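Local coordinates for protein 2-Cys peroxiredoxin (Plasmodium yoelii, PDB 2H01) that probably reduces hydrogen peroxide and organic hydroperoxides to water and alcohols through a reactive cysteine, as a thiol-specific peroxidase of the peroxiredoxin family, at residues Lys56-Asp59 / Ser60-Arg64. Residues are numbered along the deposited sequence; the frame is centred on the assembly and turned at random.
Sequences KALD and SFKER
Lys-62 lays the far end of its aliphatic chain over the isobutyl group of Leu-58, one helical turn back, with CE 3.6 Å from Leu-58 CD2. With CG anti to the backbone N (chi1 -174°), Leu-58 lies within reach of the lysine, which runs fully extended beyond CG; the two side chains meet at a slant, methylene on methyl. The same i to i+4 pair is joined by a backbone bond from Lys-62 N to Leu-58 O at 3.0 Å. The next rung repeats the pattern, Glu-63 N to Asp-59 O at 2.9 Å. The carboxylate of Asp-59 stays short of the lysine ammonium, Asp-59 OD1 to Lys-62 NZ being 5.1 Å, so any attraction between them is probably weak.

Ala-57 holds the N-cap position, and its carbonyl O receives weak bonds from Ser-60 N and Phe-61 N. Ala-57 CB touches the Phe-61 ring, 4.2 Å from CE1. At the C-terminal end Arg-64 folds back, NH1 bonding to Ser-60 O at 2.8 Å with the acceptor nearly in the guanidinium plane, while NE forms a salt bridge with Asp-155. Phe-61 packs on Leu-151 and Ile-154 of helix 147-163 and, together with Leu-58, on Leu-68 of strand 66-72, so helix 58-63 packs against both that long helix and the central sheet of the thioredoxin-like fold.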
ATOM      1  N   LYS A  56      -6.275  -9.533  -6.331  1.00 27.98           N
ATOM      2  CA  LYS A  56      -6.468 -10.294  -7.558  1.00 27.85           C
ATOM      3  C   LYS A  56      -5.242 -10.147  -8.457  1.00 27.35           C
ATOM      4  O   LYS A  56      -5.000 -10.975  -9.317  1.00 26.61           O
ATOM      5  CB  LYS A  56      -7.722  -9.823  -8.299  1.00 27.55           C
ATOM      6  CG  LYS A  56      -8.975 -10.615  -7.946  1.00 27.05           C
ATOM      7  CD  LYS A  56     -10.198  -9.965  -8.591  1.00 28.08           C
ATOM      8  CE  LYS A  56     -11.480 -10.684  -8.207  1.00 30.65           C
ATOM      9  NZ  LYS A  56     -12.672  -9.864  -8.569  1.00 33.35           N
ATOM     10  N   ALA A  57      -4.467  -9.089  -8.248  1.00 26.36           N
ATOM     11  CA  ALA A  57      -3.271  -8.859  -9.048  1.00 25.57           C
ATOM     12  C   ALA A  57      -1.990  -9.167  -8.258  1.00 26.09           C
ATOM     13  O   ALA A  57      -0.896  -8.825  -8.688  1.00 26.84           O
ATOM     14  CB  ALA A  57      -3.253  -7.425  -9.528  1.00 25.67           C
ATOM     15  N   LEU A  58      -2.127  -9.823  -7.114  1.00 27.05           N
ATOM     16  CA  LEU A  58      -0.967 -10.130  -6.288  1.00 27.60           C
ATOM     17  C   LEU A  58       0.235 -10.664  -7.056  1.00 28.26           C
ATOM     18  O   LEU A  58       1.343 -10.150  -6.912  1.00 29.53           O
ATOM     19  CB  LEU A  58      -1.328 -11.126  -5.187  1.00 27.04           C
ATOM     20  CG  LEU A  58      -0.193 -11.384  -4.189  1.00 25.40           C
ATOM     21  CD1 LEU A  58       0.185 -10.083  -3.482  1.00 22.44           C
ATOM     22  CD2 LEU A  58      -0.632 -12.422  -3.177  1.00 26.63           C
ATOM     23  N   ASP A  59       0.033 -11.695  -7.866  1.00 28.58           N
ATOM     24  CA  ASP A  59       1.150 -12.256  -8.617  1.00 29.42           C
ATOM     25  C   ASP A  59       1.941 -11.222  -9.414  1.00 28.07           C
ATOM     26  O   ASP A  59       3.166 -11.306  -9.479  1.00 28.55           O
ATOM     27  CB  ASP A  59       0.671 -13.377  -9.539  1.00 33.27           C
ATOM     28  CG  ASP A  59       0.352 -14.654  -8.776  1.00 36.32           C
ATOM     29  OD1 ASP A  59       1.107 -14.973  -7.826  1.00 36.31           O
ATOM     30  OD2 ASP A  59      -0.637 -15.337  -9.131  1.00 37.23           O
ATOM     31  N   SER A  60       1.253 -10.260 -10.020  1.00 26.41           N
ATOM     32  CA  SER A  60       1.932  -9.206 -10.775  1.00 24.34           C
ATOM     33  C   SER A  60       2.889  -8.441  -9.854  1.00 23.85           C
ATOM     34  O   SER A  60       3.974  -8.027 -10.277  1.00 23.61           O
ATOM     35  CB  SER A  60       0.919  -8.227 -11.380  1.00 24.87           C
ATOM     36  OG  SER A  60       0.253  -8.787 -12.493  1.00 25.07           O
ATOM     37  N   PHE A  61       2.479  -8.245  -8.598  1.00 22.77           N
ATOM     38  CA  PHE A  61       3.315  -7.542  -7.614  1.00 21.13           C
ATOM     39  C   PHE A  61       4.498  -8.385  -7.156  1.00 20.91           C
ATOM     40  O   PHE A  61       5.615  -7.883  -7.048  1.00 20.65           O
ATOM     41  CB  PHE A  61       2.493  -7.114  -6.395  1.00 19.87           C
ATOM     42  CG  PHE A  61       1.577  -5.964  -6.669  1.00 19.34           C
ATOM     43  CD1 PHE A  61       0.230  -6.175  -6.919  1.00 19.76           C
ATOM     44  CD2 PHE A  61       2.082  -4.673  -6.767  1.00 19.23           C
ATOM     45  CE1 PHE A  61      -0.601  -5.116  -7.273  1.00 19.39           C
ATOM     46  CE2 PHE A  61       1.258  -3.607  -7.121  1.00 19.15           C
ATOM     47  CZ  PHE A  61      -0.086  -3.829  -7.377  1.00 17.47           C
ATOM     48  N   LYS A  62       4.266  -9.666  -6.898  1.00 20.52           N
ATOM     49  CA  LYS A  62       5.357 -10.532  -6.472  1.00 22.91           C
ATOM     50  C   LYS A  62       6.421 -10.621  -7.569  1.00 22.92           C
ATOM     51  O   LYS A  62       7.616 -10.598  -7.287  1.00 22.03           O
ATOM     52  CB  LYS A  62       4.841 -11.944  -6.141  1.00 23.69           C
ATOM     53  CG  LYS A  62       4.048 -12.028  -4.850  1.00 26.18           C
ATOM     54  CD  LYS A  62       3.599 -13.457  -4.529  1.00 28.19           C
ATOM     55  CE  LYS A  62       2.776 -13.487  -3.234  1.00 29.54           C
ATOM     56  NZ  LYS A  62       2.262 -14.846  -2.908  1.00 30.56           N
ATOM     57  N   GLU A  63       5.974 -10.725  -8.818  1.00 23.58           N
ATOM     58  CA  GLU A  63       6.880 -10.828  -9.962  1.00 23.25           C
ATOM     59  C   GLU A  63       7.799  -9.623 -10.054  1.00 22.82           C
ATOM     60  O   GLU A  63       8.919  -9.724 -10.562  1.00 21.75           O
ATOM     61  CB  GLU A  63       6.079 -10.965 -11.267  1.00 22.51           C
ATOM     62  CG  GLU A  63       5.338 -12.286 -11.394  1.00 23.66           C
ATOM     63  CD  GLU A  63       4.251 -12.277 -12.460  1.00 24.51           C
ATOM     64  OE1 GLU A  63       3.969 -11.201 -13.035  1.00 25.60           O
ATOM     65  OE2 GLU A  63       3.664 -13.354 -12.708  1.00 23.11           O
ATOM     66  N   ARG A  64       7.327  -8.482  -9.559  1.00 22.28           N
ATOM     67  CA  ARG A  64       8.116  -7.254  -9.607  1.00 21.91           C
ATOM     68  C   ARG A  64       8.742  -6.975  -8.261  1.00 22.17           C
ATOM     69  O   ARG A  64       9.236  -5.873  -8.001  1.00 21.39           O
ATOM     70  CB  ARG A  64       7.231  -6.079 -10.056  1.00 22.26           C
ATOM     71  CG  ARG A  64       6.589  -6.326 -11.424  1.00 23.64           C
ATOM     72  CD  ARG A  64       5.639  -5.214 -11.841  1.00 26.33           C
ATOM     73  NE  ARG A  64       5.278  -5.336 -13.257  1.00 29.49           N
ATOM     74  CZ  ARG A  64       4.457  -6.259 -13.764  1.00 31.07           C
ATOM     75  NH1 ARG A  64       3.882  -7.161 -12.982  1.00 31.94           N
ATOM     76  NH2 ARG A  64       4.222  -6.284 -15.069  1.00 32.25           N
TER